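Local coordinates for vascular protein tyrosine phosphatase 1 (Rattus norvegicus, PDB 3I36) that probably removes phosphate from phosphotyrosine in target proteins, through the receptor-type tyrosine phosphatase catalytic domain that this chain holds, at residues N101-P106 with M281-M286; W182-F187 with R201-T206. One frame throughout, in Å; residues are numbered along the deposited sequence.

Interaction 1. Residues N101-P106 with M281-M286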
loop_
_atom_site.group_PDB
_atom_site.type_symbol
_atom_site.label_atom_id
_atom_site.label_comp_id
_atom_site.label_asym_id
_atom_site.label_seq_id
_atom_site.Cartn_x
_atom_site.Cartn_y
_atom_site.Cartn_z
ATOM N N ASN A 101 6.112 2.976 11.224
ATOM C CA ASN A 101 5.118 3.779 10.567
ATOM C C ASN A 101 4.413 2.916 9.539
ATOM O O ASN A 101 4.834 2.832 8.386
ATOM C CB ASN A 101 5.736 4.991 9.899
ATOM C CG ASN A 101 4.682 5.972 9.459
ATOM O OD1 ASN A 101 3.720 5.590 8.785
ATOM N ND2 ASN A 101 4.830 7.232 9.859
ATOM N N ALA A 102 3.366 2.244 9.998
ATOM C CA ALA A 102 2.650 1.262 9.199
ATOM C C ALA A 102 1.324 0.998 9.873
ATOM O O ALA A 102 1.216 1.032 11.104
ATOM C CB ALA A 102 3.449 -0.044 9.100
ATOM N N ASN A 103 0.306 0.721 9.068
ATOM C CA ASN A 103 -0.988 0.344 9.609
ATOM C C ASN A 103 -1.527 -0.825 8.827
ATOM O O ASN A 103 -1.297 -0.927 7.623
ATOM C CB ASN A 103 -1.992 1.483 9.460
ATOM C CG ASN A 103 -1.610 2.683 10.266
ATOM O OD1 ASN A 103 -1.957 2.801 11.449
ATOM N ND2 ASN A 103 -0.892 3.585 9.638
ATOM N N TYR A 104 -2.271 -1.679 9.516
ATOM C CA TYR A 104 -3.028 -2.714 8.844
ATOM C C TYR A 104 -4.141 -2.025 8.099
ATOM O O TYR A 104 -4.839 -1.194 8.658
ATOM C CB TYR A 104 -3.636 -3.664 9.854
ATOM C CG TYR A 104 -2.607 -4.384 10.660
ATOM C CD1 TYR A 104 -1.907 -5.459 10.129
ATOM C CD2 TYR A 104 -2.332 -3.992 11.961
ATOM C CE1 TYR A 104 -0.947 -6.126 10.887
ATOM C CE2 TYR A 104 -1.395 -4.645 12.716
ATOM C CZ TYR A 104 -0.706 -5.712 12.180
ATOM O OH TYR A 104 0.238 -6.346 12.953
ATOM N N MET A 105 -4.313 -2.384 6.838
ATOM C CA MET A 105 -5.387 -1.825 6.045
ATOM C C MET A 105 -6.257 -2.982 5.622
ATOM O O MET A 105 -5.757 -3.999 5.125
ATOM C CB MET A 105 -4.826 -1.111 4.816
ATOM C CG MET A 105 -3.591 -0.291 5.121
ATOM S SD MET A 105 -3.941 1.118 6.191
ATOM C CE MET A 105 -5.352 1.731 5.266
ATOM N N PRO A 106 -7.566 -2.840 5.823
ATOM C CA PRO A 106 -8.417 -3.923 5.357
ATOM C C PRO A 106 -8.327 -4.070 3.851
ATOM O O PRO A 106 -8.142 -3.108 3.072
ATOM C CB PRO A 106 -9.824 -3.469 5.775
ATOM C CG PRO A 106 -9.557 -2.505 6.934
ATOM C CD PRO A 106 -8.334 -1.779 6.497
ATOM N N MET A 281 -9.793 5.444 7.759
ATOM C CA MET A 281 -10.000 5.058 9.148
ATOM C C MET A 281 -8.829 4.232 9.655
ATOM O O MET A 281 -8.764 3.899 10.842
ATOM C CB MET A 281 -11.301 4.268 9.304
ATOM C CG MET A 281 -12.544 5.116 9.169
ATOM S SD MET A 281 -12.573 6.365 10.458
ATOM C CE MET A 281 -12.529 5.334 11.926
ATOM N N HIS A 282 -7.907 3.882 8.762
ATOM C CA HIS A 282 -6.767 3.054 9.162
ATOM C C HIS A 282 -5.421 3.745 9.048
ATOM O O HIS A 282 -4.463 3.366 9.706
ATOM C CB HIS A 282 -6.772 1.745 8.386
ATOM C CG HIS A 282 -7.859 0.828 8.823
ATOM N ND1 HIS A 282 -9.145 0.916 8.339
ATOM C CD2 HIS A 282 -7.872 -0.154 9.755
ATOM C CE1 HIS A 282 -9.896 0.006 8.929
ATOM N NE2 HIS A 282 -9.150 -0.654 9.794
ATOM N N ARG A 283 -5.345 4.760 8.206
ATOM C CA ARG A 283 -4.087 5.455 8.021
ATOM C C ARG A 283 -4.465 6.763 7.381
ATOM O O ARG A 283 -5.388 6.807 6.579
ATOM C CB ARG A 283 -3.193 4.658 7.080
ATOM C CG ARG A 283 -1.780 5.199 6.898
ATOM C CD ARG A 283 -0.915 4.106 6.258
ATOM N NE ARG A 283 0.411 4.581 5.862
ATOM C CZ ARG A 283 1.433 4.739 6.702
ATOM N NH1 ARG A 283 1.283 4.472 7.996
ATOM N NH2 ARG A 283 2.600 5.159 6.244
ATOM N N PRO A 284 -3.771 7.837 7.749
ATOM C CA PRO A 284 -4.096 9.135 7.173
ATOM C C PRO A 284 -3.850 9.135 5.684
ATOM O O PRO A 284 -3.021 8.367 5.172
ATOM C CB PRO A 284 -3.070 10.071 7.838
ATOM C CG PRO A 284 -1.978 9.165 8.305
ATOM C CD PRO A 284 -2.717 7.949 8.768
ATOM N N LEU A 285 -4.597 9.992 4.997
ATOM C CA LEU A 285 -4.262 10.415 3.647
ATOM C C LEU A 285 -4.355 9.328 2.587
ATOM O O LEU A 285 -3.951 9.548 1.454
ATOM C CB LEU A 285 -2.851 11.005 3.641
ATOM C CG LEU A 285 -2.721 12.290 4.446
ATOM C CD1 LEU A 285 -1.275 12.674 4.594
ATOM C CD2 LEU A 285 -3.531 13.414 3.774
ATOM N N MET A 286 -4.855 8.151 2.948
ATOM C CA MET A 286 -4.926 7.065 1.978
ATOM C C MET A 286 -5.678 7.564 0.760
ATOM O O MET A 286 -6.797 8.062 0.892
ATOM C CB MET A 286 -5.619 5.846 2.576
ATOM C CG MET A 286 -4.961 5.351 3.860
ATOM S SD MET A 286 -3.192 5.078 3.627
ATOM C CE MET A 286 -3.246 3.771 2.431
#

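Interaction 2. Residues W182-F187 with R201-T206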
loop_
_atom_site.group_PDB
_atom_site.type_symbol
_atom_site.label_atom_id
_atom_site.label_comp_id
_atom_site.label_asym_id
_atom_site.label_seq_id
_atom_site.Cartn_x
_atom_site.Cartn_y
_atom_site.Cartn_z
ATOM N N TRP A 182 7.692 -2.446 -14.374
ATOM C CA TRP A 182 7.946 -2.871 -13.010
ATOM C C TRP A 182 9.023 -3.930 -12.952
ATOM O O TRP A 182 9.344 -4.595 -13.947
ATOM C CB TRP A 182 6.677 -3.414 -12.348
ATOM C CG TRP A 182 5.971 -4.476 -13.142
ATOM C CD1 TRP A 182 6.348 -5.784 -13.303
ATOM C CD2 TRP A 182 4.753 -4.318 -13.871
ATOM N NE1 TRP A 182 5.434 -6.446 -14.089
ATOM C CE2 TRP A 182 4.443 -5.569 -14.446
ATOM C CE3 TRP A 182 3.889 -3.240 -14.081
ATOM C CZ2 TRP A 182 3.299 -5.770 -15.224
ATOM C CZ3 TRP A 182 2.758 -3.441 -14.860
ATOM C CH2 TRP A 182 2.476 -4.700 -15.422
ATOM N N THR A 183 9.576 -4.076 -11.761
ATOM C CA THR A 183 10.580 -5.076 -11.499
ATOM C C THR A 183 10.040 -5.975 -10.419
ATOM O O THR A 183 9.429 -5.513 -9.463
ATOM C CB THR A 183 11.871 -4.415 -11.023
ATOM O OG1 THR A 183 12.409 -3.651 -12.101
ATOM C CG2 THR A 183 12.887 -5.464 -10.543
ATOM N N ILE A 184 10.249 -7.267 -10.591
ATOM C CA ILE A 184 9.805 -8.215 -9.610
ATOM C C ILE A 184 11.030 -8.898 -9.057
ATOM O O ILE A 184 11.890 -9.378 -9.810
ATOM C CB ILE A 184 8.824 -9.229 -10.220
ATOM C CG1 ILE A 184 7.567 -8.487 -10.700
ATOM C CG2 ILE A 184 8.457 -10.290 -9.193
ATOM C CD1 ILE A 184 6.610 -9.342 -11.494
ATOM N N ARG A 185 11.133 -8.900 -7.735
ATOM C CA ARG A 185 12.298 -9.468 -7.087
ATOM C C ARG A 185 11.835 -10.533 -6.128
ATOM O O ARG A 185 10.875 -10.344 -5.384
ATOM C CB ARG A 185 13.075 -8.383 -6.350
ATOM C CG ARG A 185 13.416 -7.195 -7.245
ATOM C CD ARG A 185 14.409 -6.257 -6.565
ATOM N NE ARG A 185 14.731 -5.149 -7.447
ATOM C CZ ARG A 185 14.044 -4.014 -7.493
ATOM N NH1 ARG A 185 13.012 -3.825 -6.677
ATOM N NH2 ARG A 185 14.397 -3.058 -8.342
ATOM N N ASP A 186 12.516 -11.666 -6.167
ATOM C CA ASP A 186 12.269 -12.696 -5.191
ATOM C C ASP A 186 13.414 -12.727 -4.218
ATOM O O ASP A 186 14.582 -12.579 -4.599
ATOM C CB ASP A 186 12.097 -14.051 -5.860
ATOM C CG ASP A 186 10.715 -14.238 -6.413
ATOM O OD1 ASP A 186 9.768 -13.764 -5.766
ATOM O OD2 ASP A 186 10.569 -14.855 -7.486
ATOM N N PHE A 187 13.066 -12.937 -2.957
ATOM C CA PHE A 187 14.037 -13.064 -1.900
ATOM C C PHE A 187 13.710 -14.279 -1.062
ATOM O O PHE A 187 12.610 -14.837 -1.116
ATOM C CB PHE A 187 13.988 -11.850 -0.982
ATOM C CG PHE A 187 14.122 -10.551 -1.698
ATOM C CD1 PHE A 187 15.365 -9.954 -1.845
ATOM C CD2 PHE A 187 13.008 -9.928 -2.236
ATOM C CE1 PHE A 187 15.491 -8.756 -2.520
ATOM C CE2 PHE A 187 13.123 -8.715 -2.906
ATOM C CZ PHE A 187 14.369 -8.131 -3.052
ATOM N N ARG A 201 8.255 -12.016 -2.285
ATOM C CA ARG A 201 8.348 -11.426 -3.593
ATOM C C ARG A 201 8.013 -9.962 -3.452
ATOM O O ARG A 201 7.049 -9.589 -2.780
ATOM C CB ARG A 201 7.358 -12.091 -4.563
ATOM C CG ARG A 201 7.281 -11.370 -5.905
ATOM C CD ARG A 201 6.737 -12.283 -6.971
ATOM N NE ARG A 201 7.545 -13.487 -7.093
ATOM C CZ ARG A 201 7.181 -14.547 -7.803
ATOM N NH1 ARG A 201 6.022 -14.537 -8.454
ATOM N NH2 ARG A 201 7.971 -15.613 -7.857
ATOM N N GLN A 202 8.810 -9.136 -4.104
ATOM C CA GLN A 202 8.625 -7.722 -4.064
ATOM C C GLN A 202 8.221 -7.293 -5.450
ATOM O O GLN A 202 8.940 -7.532 -6.422
ATOM C CB GLN A 202 9.932 -7.027 -3.702
ATOM C CG GLN A 202 9.817 -5.520 -3.671
ATOM C CD GLN A 202 11.183 -4.880 -3.829
ATOM O OE1 GLN A 202 12.023 -5.391 -4.564
ATOM N NE2 GLN A 202 11.412 -3.771 -3.138
ATOM N N PHE A 203 7.060 -6.672 -5.531
ATOM C CA PHE A 203 6.550 -6.155 -6.786
ATOM C C PHE A 203 6.869 -4.689 -6.803
ATOM O O PHE A 203 6.252 -3.897 -6.096
ATOM C CB PHE A 203 5.052 -6.391 -6.865
ATOM C CG PHE A 203 4.682 -7.844 -6.785
ATOM C CD1 PHE A 203 4.493 -8.594 -7.938
ATOM C CD2 PHE A 203 4.578 -8.472 -5.562
ATOM C CE1 PHE A 203 4.163 -9.933 -7.862
ATOM C CE2 PHE A 203 4.254 -9.806 -5.477
ATOM C CZ PHE A 203 4.040 -10.539 -6.630
ATOM N N HIS A 204 7.867 -4.338 -7.595
ATOM C CA HIS A 204 8.326 -2.974 -7.639
ATOM C C HIS A 204 7.766 -2.285 -8.867
ATOM O O HIS A 204 8.257 -2.470 -9.977
ATOM C CB HIS A 204 9.849 -2.916 -7.651
ATOM C CG HIS A 204 10.382 -1.543 -7.410
ATOM N ND1 HIS A 204 11.718 -1.283 -7.208
ATOM C CD2 HIS A 204 9.744 -0.355 -7.299
ATOM C CE1 HIS A 204 11.887 0.013 -7.014
ATOM N NE2 HIS A 204 10.702 0.597 -7.054
ATOM N N PHE A 205 6.706 -1.513 -8.657
ATOM C CA PHE A 205 6.121 -0.710 -9.710
ATOM C C PHE A 205 7.005 0.509 -9.851
ATOM O O PHE A 205 7.024 1.376 -8.982
ATOM C CB PHE A 205 4.730 -0.268 -9.309
ATOM C CG PHE A 205 3.918 0.266 -10.444
ATOM C CD1 PHE A 205 3.744 1.633 -10.603
ATOM C CD2 PHE A 205 3.336 -0.600 -11.363
ATOM C CE1 PHE A 205 2.988 2.131 -11.651
ATOM C CE2 PHE A 205 2.575 -0.115 -12.405
ATOM C CZ PHE A 205 2.401 1.261 -12.553
ATOM N N THR A 206 7.749 0.575 -10.945
ATOM C CA THR A 206 8.746 1.621 -11.084
ATOM C C THR A 206 8.264 2.739 -11.988
ATOM O O THR A 206 8.959 3.740 -12.169
ATOM C CB THR A 206 10.017 1.060 -11.710
ATOM O OG1 THR A 206 9.673 0.406 -12.937
ATOM C CG2 THR A 206 10.665 0.057 -10.779
HETATM O O HOH W 1 11.121 -1.718 -13.616
#

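Interaction 1. Residues N101-P106 with M281-M286
R283 runs alongside strand 102-105, extended from CG to NE, from M105 past N103 to N101. Its CB lies beside the thioether of M105, 3.7 Å from SD, and CG and CD then run along the side-chain amide of N103. NE turns to the carbonyl of G247. At the tip, NH1 and NH2 both donate to one oxygen, N101 OD1, each at 2.8 Å, with that oxygen close to the guanidinium plane and the two flat groups almost perpendicular (85°). N101 presents the oxygen by swinging CG opposite its main-chain N (chi1 -168°), while its ND2 is held by V79 O and N74 OD1. NH2 also bonds A246 O, so the arginine ties the strand to the phosphate-binding loop of the tyrosine phosphatase fold. A long side chain with several N-H groups suits a place with three carbonyl oxygens to serve. R283 also starts a type II beta turn ending at M286, where P284 suits the second position. M286 and M105 meet tip to tip, CG to CE 3.9 Å. Beyond them P106 lays CD on one face of the H282 imidazole, 3.3 Å from its centroid, in a CH-pi contact; H282 ND1 is bonded to D278 O.

Interaction 2. Residues W182-F187 with R201-T206
At the edge of the R185 guanidinium, NH1 donates to both Q202 OE1 (2.8 Å) and H204 ND1 (2.9 Å), while T183 CG2 sits over one face, 3.4 Å above the plane. Both acceptors lie in the guanidinium plane, but NH1 is near the imidazole plane of H204 and well above the carbonyl plane of Q202, off its lone pairs. H204 carries T206 CG2 over the centre of one ring face, and its NE2 bonds T144 O, consistent with a neutral ring whose ND1 accepts. R185 NE forms a salt bridge with E176, which probably offsets the buried charge. F187 turns its ring edge to Q202 CB, and F203 takes R201 CG over one face near the rim.

These groups hang on two strands of an antiparallel beta hairpin, with hydrogen-bonded pairs T183–H204 and R185–Q202. On the face shared by W182, I184 and F203, D186 and R201 form a side-on salt bridge: NE meets OD1 at 2.6 Å and NH2 meets OD2 at 2.7 Å on its syn lone pair. A bend at chi3 of R201 (-57°) brings the arginine head back to the carboxylate, and I184 CG2 packs on R201 CD at 3.4 Å. A leucine in place of R201 would probably leave the D186 carboxylate without its charged mate. At the hairpin's other end a water joins T183 OG1 and T206 OG1.

Helix 218-231 packs on the face bearing W182, F203 and F205, its F223 meeting all three rings, while W158 packs against R185, Q202 and H204 on the other face. Strand 169-178 flanks 182-191, and strand 139-142 borders 196-205.

Interactions 1 and 2 reach the same mixed sheet at different places: the strand of interaction 1 is outermost, that of 201-206 lies beyond strands 114-117, 240-243 and 139-142. Their centres are 22 Å apart and their nearest atoms about 15 Å, so they do not touch, although the hairpin of interaction 2 falls within the chain loop closed by interaction 1. Between them lies the loop of the probable phosphocysteine nucleophile C244, which follows strand 240-243. From one side the R283 side chain comes to about 4 Å from that of V248; from the other, F205 lies about 6 Å from R250 and about 9 Å from C244, side chain to side chain.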